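Long-range contacts in RNA-binding protein with serine-rich domain 1 (Homo sapiens, PDB 4A8X), which serves as an auxiliary component of the exon junction complex deposited on spliced mRNA, with an RRM domain required to form the ASAP complex: residues K3-H8 / Y51-N56; R11-V16 / Q71-E76; K62-M67 / I77-V82. All blocks are in the same frame, centred on the assembly; numbering follows the deposited sequence.

In the fold
The three contacts lie in one RRM domain, a sheet of antiparallel strands with helices 18-26 and 57-67 packed on one side. Contact 1 pairs strands 6-10 and 46-54 in the middle of the sheet. Contact 3 sets helix 57-67 on strand 75-82, the other neighbour of strand 6-10, and its centre is about 10 Å from that of contact 1. Contact 2 joins the loop after strand 6-10 to the hairpin 71-76. Its centre is about 20 Å from contact 1's and about 14 Å from contact 3's. Along the chain, contact 1 closes before contact 3 opens, while contact 2 crosses both. Other proteins reach contacts 2 and 3, consistent with the ASAP complex needing this domain.

Contact 1. Residues K3-H8 / Y51-N56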
loop_
_atom_site.group_PDB
_atom_site.type_symbol
_atom_site.label_atom_id
_atom_site.label_comp_id
_atom_site.label_asym_id
_atom_site.label_seq_id
_atom_site.Cartn_x
_atom_site.Cartn_y
_atom_site.Cartn_z
ATOM N N LYS A 3 -13.608 31.166 -0.306
ATOM C CA LYS A 3 -13.027 29.967 -0.890
ATOM C C LYS A 3 -13.036 28.852 0.177
ATOM O O LYS A 3 -13.098 29.129 1.383
ATOM C CB LYS A 3 -11.607 30.238 -1.437
ATOM C CG LYS A 3 -11.531 31.187 -2.675
ATOM C CD LYS A 3 -10.059 31.424 -3.102
ATOM C CE LYS A 3 -9.908 32.420 -4.269
ATOM N NZ LYS A 3 -8.469 32.843 -4.486
ATOM N N PRO A 4 -13.019 27.596 -0.267
ATOM C CA PRO A 4 -13.150 26.470 0.666
ATOM C C PRO A 4 -11.864 26.210 1.434
ATOM O O PRO A 4 -10.786 26.511 0.915
ATOM C CB PRO A 4 -13.386 25.295 -0.264
ATOM C CG PRO A 4 -12.665 25.662 -1.537
ATOM C CD PRO A 4 -12.898 27.145 -1.669
ATOM N N THR A 5 -11.980 25.618 2.620
ATOM C CA THR A 5 -10.814 25.158 3.391
ATOM C C THR A 5 -10.750 23.634 3.576
ATOM O O THR A 5 -9.747 23.104 4.060
ATOM C CB THR A 5 -10.849 25.765 4.782
ATOM O OG1 THR A 5 -12.115 25.478 5.364
ATOM C CG2 THR A 5 -10.654 27.309 4.731
ATOM N N LYS A 6 -11.808 22.932 3.189
ATOM C CA LYS A 6 -11.887 21.485 3.397
ATOM C C LYS A 6 -11.626 20.744 2.090
ATOM O O LYS A 6 -12.138 21.134 1.041
ATOM C CB LYS A 6 -13.257 21.120 3.953
ATOM C CG LYS A 6 -13.378 19.628 4.359
ATOM C CD LYS A 6 -14.850 19.248 4.698
ATOM C CE LYS A 6 -15.427 20.085 5.806
ATOM N NZ LYS A 6 -16.885 19.824 5.985
ATOM N N VAL A 7 -10.855 19.671 2.147
ATOM C CA VAL A 7 -10.556 18.879 0.955
ATOM C C VAL A 7 -10.864 17.378 1.179
ATOM O O VAL A 7 -10.662 16.858 2.292
ATOM C CB VAL A 7 -9.067 19.028 0.520
ATOM C CG1 VAL A 7 -8.658 20.535 0.364
ATOM C CG2 VAL A 7 -8.148 18.339 1.483
ATOM N N HIS A 8 -11.354 16.708 0.129
ATOM C CA HIS A 8 -11.562 15.246 0.142
ATOM C C HIS A 8 -10.341 14.598 -0.514
ATOM O O HIS A 8 -9.933 14.973 -1.618
ATOM C CB HIS A 8 -12.838 14.883 -0.635
ATOM C CG HIS A 8 -13.072 13.407 -0.789
ATOM N ND1 HIS A 8 -12.507 12.670 -1.806
ATOM C CD2 HIS A 8 -13.831 12.542 -0.072
ATOM C CE1 HIS A 8 -12.920 11.409 -1.717
ATOM N NE2 HIS A 8 -13.713 11.300 -0.666
ATOM N N TYR A 51 -11.338 13.347 4.801
ATOM C CA TYR A 51 -11.510 14.790 4.639
ATOM C C TYR A 51 -10.490 15.494 5.522
ATOM O O TYR A 51 -10.246 15.087 6.676
ATOM C CB TYR A 51 -12.911 15.233 5.019
ATOM C CG TYR A 51 -14.005 14.668 4.171
ATOM C CD1 TYR A 51 -14.479 15.367 3.067
ATOM C CD2 TYR A 51 -14.587 13.450 4.477
ATOM C CE1 TYR A 51 -15.519 14.860 2.286
ATOM C CE2 TYR A 51 -15.646 12.937 3.706
ATOM C CZ TYR A 51 -16.091 13.662 2.607
ATOM O OH TYR A 51 -17.105 13.189 1.816
ATOM N N VAL A 52 -9.869 16.528 4.970
ATOM C CA VAL A 52 -8.927 17.350 5.720
ATOM C C VAL A 52 -9.350 18.832 5.637
ATOM O O VAL A 52 -9.541 19.376 4.544
ATOM C CB VAL A 52 -7.479 17.151 5.203
ATOM C CG1 VAL A 52 -6.520 18.055 5.942
ATOM C CG2 VAL A 52 -7.051 15.666 5.386
ATOM N N GLU A 53 -9.510 19.471 6.790
ATOM C CA GLU A 53 -9.883 20.886 6.821
ATOM C C GLU A 53 -8.717 21.697 7.337
ATOM O O GLU A 53 -8.202 21.419 8.421
ATOM C CB GLU A 53 -11.118 21.111 7.698
ATOM C CG GLU A 53 -11.433 22.576 7.858
ATOM C CD GLU A 53 -12.754 22.830 8.535
ATOM O OE1 GLU A 53 -12.775 22.885 9.782
ATOM O OE2 GLU A 53 -13.765 22.996 7.813
ATOM N N PHE A 54 -8.310 22.692 6.553
ATOM C CA PHE A 54 -7.193 23.552 6.904
ATOM C C PHE A 54 -7.713 24.825 7.563
ATOM O O PHE A 54 -8.917 25.098 7.561
ATOM C CB PHE A 54 -6.375 23.909 5.677
ATOM C CG PHE A 54 -5.635 22.748 5.083
ATOM C CD1 PHE A 54 -4.374 22.382 5.584
ATOM C CD2 PHE A 54 -6.186 22.016 4.034
ATOM C CE1 PHE A 54 -3.680 21.310 5.041
ATOM C CE2 PHE A 54 -5.512 20.905 3.495
ATOM C CZ PHE A 54 -4.238 20.555 4.001
ATOM N N GLU A 55 -6.790 25.592 8.124
ATOM C CA GLU A 55 -7.106 26.848 8.773
ATOM C C GLU A 55 -7.498 27.949 7.782
ATOM O O GLU A 55 -8.287 28.851 8.116
ATOM C CB GLU A 55 -5.887 27.278 9.605
ATOM C CG GLU A 55 -6.129 28.509 10.399
ATOM C CD GLU A 55 -4.896 28.992 11.160
ATOM O OE1 GLU A 55 -3.745 28.574 10.830
ATOM O OE2 GLU A 55 -5.105 29.796 12.097
ATOM N N ASN A 56 -6.934 27.925 6.581
ATOM C CA ASN A 56 -7.278 28.973 5.620
ATOM C C ASN A 56 -7.277 28.478 4.186
ATOM O O ASN A 56 -6.673 27.461 3.867
ATOM C CB ASN A 56 -6.383 30.235 5.812
ATOM C CG ASN A 56 -4.979 30.054 5.278
ATOM O OD1 ASN A 56 -4.800 29.716 4.112
ATOM N ND2 ASN A 56 -3.973 30.307 6.115
HETATM O O HOH W 1 -15.187 24.336 5.180
HETATM O O HOH W 2 -11.494 26.001 8.354
#
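His8 turns the edge of its ring to the face of Tyr51 in a T-shaped pair. The planes stand at 74° and the centroids are 5.1 Å apart. CD2 of His8 does the touching, over the rim of the tyrosine ring and 3.7 Å from its CZ. The imidazole gets there because its CG lies opposite the backbone N (chi1 175°), which swings the ring across to the neighbouring strand.

Lys6 and Glu53 form a non-hydrogen-bonded pair on the side of His8 and Tyr51. Their side chains cross at a slant, and CE of Lys6 comes 3.9 Å from OE2 of Glu53. The lysine chain bends at chi3 (-58°), and its NZ stays 4.8 Å from OE2 of Glu53, too far for a salt bridge. NZ instead bonds to the backbone O of Ala84, and the lysine makes a cation-pi contact with Trp86. A water links OE2 of Glu53 to OG1 of Thr5.

The other side of the sheet is apolar. Val7 and Val52 lie side by side and point the same way, with Val7 CG2 4.0 Å from Val52 CB. The same CG2 meets the edge of the Phe54 ring, 4.2 Å from CE2. Leu64 of helix 57-67 also touches Val7.

Two backbone bonds tie Val7 to Val52. Phe54 N adds a third, 2.9 Å from Thr5 O. Beyond it, Thr5 CG2 rests 3.6 Å from the backbone C of Asn56, the N-cap residue of helix 57-67.

This is the central antiparallel strand pair of an RRM. Residues 7-12 and 47-54 match its RNP2 and RNP1 motifs, and His8 and Tyr51 hold positions at which many RRMs stack aromatic rings on RNA bases.

Contact 2. Residues R11-V16 / Q71-E76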
loop_
_atom_site.group_PDB
_atom_site.type_symbol
_atom_site.label_atom_id
_atom_site.label_comp_id
_atom_site.label_asym_id
_atom_site.label_seq_id
_atom_site.Cartn_x
_atom_site.Cartn_y
_atom_site.Cartn_z
ATOM N N ARG A 11 -8.742 7.515 -2.967
ATOM C CA ARG A 11 -7.851 6.444 -3.436
ATOM C C ARG A 11 -6.703 6.140 -2.458
ATOM O O ARG A 11 -5.589 5.841 -2.856
ATOM C CB ARG A 11 -7.297 6.788 -4.826
ATOM C CG ARG A 11 -8.343 6.841 -5.965
ATOM C CD ARG A 11 -8.881 5.433 -6.354
ATOM N NE ARG A 11 -7.840 4.523 -6.872
ATOM C CZ ARG A 11 -7.882 3.184 -6.806
ATOM N NH1 ARG A 11 -8.916 2.559 -6.246
ATOM N NH2 ARG A 11 -6.870 2.460 -7.287
ATOM N N LEU A 12 -6.985 6.220 -1.175
ATOM C CA LEU A 12 -5.997 5.901 -0.166
ATOM C C LEU A 12 -5.898 4.389 -0.084
ATOM O O LEU A 12 -6.942 3.716 0.023
ATOM C CB LEU A 12 -6.428 6.476 1.192
ATOM C CG LEU A 12 -6.479 8.011 1.306
ATOM C CD1 LEU A 12 -6.895 8.500 2.722
ATOM C CD2 LEU A 12 -5.108 8.627 0.947
ATOM N N THR A 13 -4.685 3.835 -0.126
ATOM C CA THR A 13 -4.543 2.404 0.084
ATOM C C THR A 13 -4.945 1.967 1.492
ATOM O O THR A 13 -5.048 2.792 2.416
ATOM C CB THR A 13 -3.140 1.874 -0.216
ATOM O OG1 THR A 13 -2.302 2.128 0.888
ATOM C CG2 THR A 13 -2.567 2.479 -1.493
ATOM N N ARG A 14 -5.164 0.650 1.647
ATOM C CA ARG A 14 -5.468 0.060 2.941
ATOM C C ARG A 14 -4.312 0.144 3.959
ATOM O O ARG A 14 -4.494 -0.138 5.133
ATOM C CB ARG A 14 -5.923 -1.392 2.703
ATOM C CG ARG A 14 -6.311 -2.215 3.912
ATOM C CD ARG A 14 -7.244 -3.347 3.428
ATOM N NE ARG A 14 -8.536 -2.800 3.012
ATOM C CZ ARG A 14 -9.433 -3.451 2.280
ATOM N NH1 ARG A 14 -9.196 -4.691 1.846
ATOM N NH2 ARG A 14 -10.576 -2.859 1.978
ATOM N N ASN A 15 -3.100 0.498 3.522
ATOM C CA ASN A 15 -2.010 0.736 4.469
ATOM C C ASN A 15 -2.074 2.149 5.114
ATOM O O ASN A 15 -1.412 2.401 6.123
ATOM C CB ASN A 15 -0.624 0.652 3.772
ATOM C CG ASN A 15 -0.220 -0.739 3.396
ATOM O OD1 ASN A 15 -0.478 -1.712 4.117
ATOM N ND2 ASN A 15 0.443 -0.858 2.256
ATOM N N VAL A 16 -2.806 3.088 4.509
ATOM C CA VAL A 16 -2.713 4.504 4.953
ATOM C C VAL A 16 -3.519 4.760 6.232
ATOM O O VAL A 16 -4.717 4.482 6.275
ATOM C CB VAL A 16 -3.177 5.482 3.819
ATOM C CG1 VAL A 16 -3.134 6.948 4.300
ATOM C CG2 VAL A 16 -2.315 5.300 2.567
ATOM N N GLN A 71 0.946 11.078 -5.118
ATOM C CA GLN A 71 1.005 9.654 -4.766
ATOM C C GLN A 71 1.148 9.438 -3.280
ATOM O O GLN A 71 1.906 10.142 -2.629
ATOM C CB GLN A 71 2.201 8.982 -5.455
ATOM C CG GLN A 71 2.119 8.978 -6.969
ATOM C CD GLN A 71 3.421 8.525 -7.587
ATOM O OE1 GLN A 71 3.752 7.345 -7.543
ATOM N NE2 GLN A 71 4.192 9.467 -8.137
ATOM N N ILE A 72 0.435 8.438 -2.752
ATOM C CA ILE A 72 0.580 8.004 -1.365
ATOM C C ILE A 72 0.579 6.463 -1.321
ATOM O O ILE A 72 -0.322 5.819 -1.882
ATOM C CB ILE A 72 -0.526 8.567 -0.444
ATOM C CG1 ILE A 72 -0.610 10.118 -0.477
ATOM C CG2 ILE A 72 -0.299 8.037 1.019
ATOM C CD1 ILE A 72 -1.665 10.752 0.499
ATOM N N ASP A 73 1.595 5.909 -0.681
ATOM C CA ASP A 73 1.852 4.467 -0.632
ATOM C C ASP A 73 1.736 3.781 -1.983
ATOM O O ASP A 73 1.039 2.754 -2.106
ATOM C CB ASP A 73 0.904 3.778 0.368
ATOM C CG ASP A 73 1.284 2.343 0.629
ATOM O OD1 ASP A 73 2.495 2.011 0.588
ATOM O OD2 ASP A 73 0.348 1.534 0.871
ATOM N N GLY A 74 2.372 4.365 -3.002
ATOM C CA GLY A 74 2.523 3.734 -4.296
ATOM C C GLY A 74 1.311 3.835 -5.184
ATOM O O GLY A 74 1.241 3.185 -6.217
ATOM N N GLN A 75 0.347 4.645 -4.776
ATOM C CA GLN A 75 -0.894 4.790 -5.506
ATOM C C GLN A 75 -1.214 6.274 -5.740
ATOM O O GLN A 75 -1.075 7.114 -4.845
ATOM C CB GLN A 75 -2.044 4.114 -4.725
ATOM C CG GLN A 75 -3.359 4.065 -5.480
ATOM C CD GLN A 75 -4.234 2.947 -4.975
ATOM O OE1 GLN A 75 -4.018 1.771 -5.314
ATOM N NE2 GLN A 75 -5.195 3.293 -4.105
ATOM N N GLU A 76 -1.640 6.596 -6.952
ATOM C CA GLU A 76 -2.088 7.945 -7.265
ATOM C C GLU A 76 -3.411 8.298 -6.542
ATOM O O GLU A 76 -4.347 7.494 -6.491
ATOM C CB GLU A 76 -2.192 8.130 -8.765
ATOM C CG GLU A 76 -2.610 9.533 -9.188
ATOM C CD GLU A 76 -2.534 9.781 -10.700
ATOM O OE1 GLU A 76 -1.643 9.204 -11.384
ATOM O OE2 GLU A 76 -3.373 10.574 -11.185
HETATM O O HOH W 3 -3.177 5.954 -1.446
HETATM O O HOH W 4 -5.561 5.860 -8.131
#
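The first torsions of Asp73 and Thr13 bring a carboxylate and a hydroxyl together. Asp73 has CG opposite its backbone N (chi1 -170°), which carries the carboxylate across to the loop. Thr13 tucks OG1 between its N and carbonyl carbon (chi1 81°). OG1 then donates to OD2 of Asp73 at 2.7 Å, on the anti lone pair. ND2 of Asn15 reaches the same OD2 from the syn side at 2.8 Å, and it also bonds to the backbone of another protein's chain. Thr13 OG1 also accepts from Asn15 N at 3.2 Å, an ST turn.

Further along, Gln75 stretches out so that NE2 donates to Arg11 O at 2.9 Å. Its amide stacks on the Arg11 guanidinium, the planes 15° apart. One water joins Arg11 O, Thr13 N and Ile72 O. Beside the turn, CG2 of Val16 packs 3.7 Å from CG2 of Ile72.

Asp73 lies on the type I' turn from Ile72 to Gln75, and its OD1 bonds to the backbone of another protein's chain. With an alanine here, Thr13 OG1 would probably lose its acceptor and Asn15 ND2 one of its partners. Two donors on a single buried oxygen imply a carboxylate that is probably stabilised as the anion and fixed in rotation.

Contact 3. Residues K62-M67 / I77-V82; sequences KALKHM and ITATAV
Leu64 lays its CD2 methyl over the peptide between Ala79 and Thr80. CD2 is 3.4 Å from Ala79 C and equally close to Thr80 N. This is the packing of the second helix of an RRM against the last strand of its sheet. The axes of 62-67 and 78-82 run nearly antiparallel, at 157°, and approach to 7.9 Å.

The leucine reaches the strand with CG beside its own backbone N (chi1 -66°). Its other branch, CD1, lies 4.0 Å from Ala81 CB. Ala79 points at the helix, and its single methyl fits between Leu64 CD2 and the backbone carbonyl carbon of Met67. The small side chain of Ala79 is consistent with the close approach here.

At the helix end, Met67 curls at its second and third torsions and lies obliquely across Ile77. Its CE is 3.9 Å from Ile77 CD1. Ile77 holds CG1 between its N and carbonyl carbon (chi1 62°). That swings the longer branch toward the C-terminal end of the helix, where CD1 comes to 3.3 Å from Met67 O. Phe25 and Ile24 of helix 18-26 and Ile72 close round Met67, so both helices and the hairpin share this core. Just past the helix, OD1 of Asp68 accepts from Ala79 N and ties the loop there to the strand.

On the far side of the helix, the ring of His66 folds back along its own turn. His66 ND1 donates to Lys62 O at 2.8 Å. The helix bond from His66 N reaches that oxygen at 3.0 Å, from the opposite face of the carbonyl plane.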
loop_
_atom_site.group_PDB
_atom_site.type_symbol
_atom_site.label_atom_id
_atom_site.label_comp_id
_atom_site.label_asym_id
_atom_site.label_seq_id
_atom_site.Cartn_x
_atom_site.Cartn_y
_atom_site.Cartn_z
ATOM N N LYS A 62 -3.173 25.099 -1.771
ATOM C CA LYS A 62 -1.806 24.578 -1.894
ATOM C C LYS A 62 -1.801 23.060 -1.883
ATOM O O LYS A 62 -1.077 22.415 -2.673
ATOM C CB LYS A 62 -0.923 25.064 -0.755
ATOM C CG LYS A 62 0.586 24.894 -1.043
ATOM C CD LYS A 62 1.456 25.415 0.099
ATOM C CE LYS A 62 2.926 24.998 -0.089
ATOM N NZ LYS A 62 3.836 25.599 0.947
ATOM N N ALA A 63 -2.580 22.502 -0.972
ATOM C CA ALA A 63 -2.679 21.039 -0.881
ATOM C C ALA A 63 -3.242 20.457 -2.162
ATOM O O ALA A 63 -2.744 19.447 -2.679
ATOM C CB ALA A 63 -3.539 20.621 0.285
ATOM N N LEU A 64 -4.292 21.074 -2.670
ATOM C CA LEU A 64 -4.911 20.605 -3.913
ATOM C C LEU A 64 -3.924 20.704 -5.087
ATOM O O LEU A 64 -3.821 19.797 -5.898
ATOM C CB LEU A 64 -6.153 21.445 -4.223
ATOM C CG LEU A 64 -7.343 21.318 -3.254
ATOM C CD1 LEU A 64 -8.423 22.343 -3.572
ATOM C CD2 LEU A 64 -7.952 19.909 -3.327
ATOM N N LYS A 65 -3.251 21.846 -5.167
ATOM C CA LYS A 65 -2.190 22.114 -6.140
ATOM C C LYS A 65 -1.097 21.002 -6.191
ATOM O O LYS A 65 -0.786 20.483 -7.277
ATOM C CB LYS A 65 -1.597 23.499 -5.796
ATOM C CG LYS A 65 -0.658 24.098 -6.798
ATOM C CD LYS A 65 -0.212 25.525 -6.385
ATOM C CE LYS A 65 1.143 25.865 -7.011
ATOM N NZ LYS A 65 1.701 27.179 -6.587
ATOM N N HIS A 66 -0.551 20.620 -5.028
ATOM C CA HIS A 66 0.533 19.630 -4.940
ATOM C C HIS A 66 0.097 18.167 -4.884
ATOM O O HIS A 66 0.897 17.283 -5.177
ATOM C CB HIS A 66 1.430 19.928 -3.731
ATOM C CG HIS A 66 2.160 21.231 -3.847
ATOM N ND1 HIS A 66 1.507 22.442 -3.874
ATOM C CD2 HIS A 66 3.476 21.507 -3.992
ATOM C CE1 HIS A 66 2.394 23.418 -4.016
ATOM N NE2 HIS A 66 3.592 22.875 -4.086
ATOM N N MET A 67 -1.137 17.882 -4.492
ATOM C CA MET A 67 -1.485 16.484 -4.209
ATOM C C MET A 67 -2.670 15.881 -4.984
ATOM O O MET A 67 -2.898 14.681 -4.897
ATOM C CB MET A 67 -1.700 16.293 -2.707
ATOM C CG MET A 67 -0.398 16.259 -1.911
ATOM S SD MET A 67 0.796 14.952 -2.370
ATOM C CE MET A 67 0.125 13.522 -1.475
ATOM N N ILE A 77 -3.463 9.487 -5.927
ATOM C CA ILE A 77 -4.637 9.887 -5.117
ATOM C C ILE A 77 -5.352 11.064 -5.790
ATOM O O ILE A 77 -4.816 11.688 -6.699
ATOM C CB ILE A 77 -4.260 10.349 -3.673
ATOM C CG1 ILE A 77 -3.356 11.580 -3.739
ATOM C CG2 ILE A 77 -3.567 9.220 -2.857
ATOM C CD1 ILE A 77 -3.440 12.439 -2.493
ATOM N N THR A 78 -6.577 11.315 -5.375
ATOM C CA THR A 78 -7.352 12.478 -5.834
ATOM C C THR A 78 -7.460 13.467 -4.657
ATOM O O THR A 78 -7.457 13.054 -3.503
ATOM C CB THR A 78 -8.769 12.087 -6.271
ATOM O OG1 THR A 78 -9.487 11.475 -5.175
ATOM C CG2 THR A 78 -8.720 11.119 -7.464
ATOM N N ALA A 79 -7.519 14.753 -4.956
ATOM C CA ALA A 79 -7.715 15.776 -3.930
ATOM C C ALA A 79 -8.678 16.815 -4.489
ATOM O O ALA A 79 -8.464 17.348 -5.583
ATOM C CB ALA A 79 -6.390 16.410 -3.529
ATOM N N THR A 80 -9.781 17.052 -3.787
ATOM C CA THR A 80 -10.796 17.946 -4.333
ATOM C C THR A 80 -11.442 18.787 -3.240
ATOM O O THR A 80 -11.674 18.323 -2.122
ATOM C CB THR A 80 -11.911 17.167 -5.092
ATOM O OG1 THR A 80 -12.873 16.723 -4.154
ATOM C CG2 THR A 80 -11.367 15.950 -5.797
ATOM N N ALA A 81 -11.770 20.024 -3.570
ATOM C CA ALA A 81 -12.375 20.924 -2.593
ATOM C C ALA A 81 -13.766 20.473 -2.250
ATOM O O ALA A 81 -14.512 19.963 -3.093
ATOM C CB ALA A 81 -12.435 22.373 -3.137
ATOM N N VAL A 82 -14.150 20.707 -1.015
ATOM C CA VAL A 82 -15.463 20.312 -0.547
ATOM C C VAL A 82 -16.143 21.417 0.212
ATOM O O VAL A 82 -15.568 22.003 1.129
ATOM C CB VAL A 82 -15.338 19.102 0.404
ATOM C CG1 VAL A 82 -16.672 18.860 1.171
ATOM C CG2 VAL A 82 -14.901 17.897 -0.390
#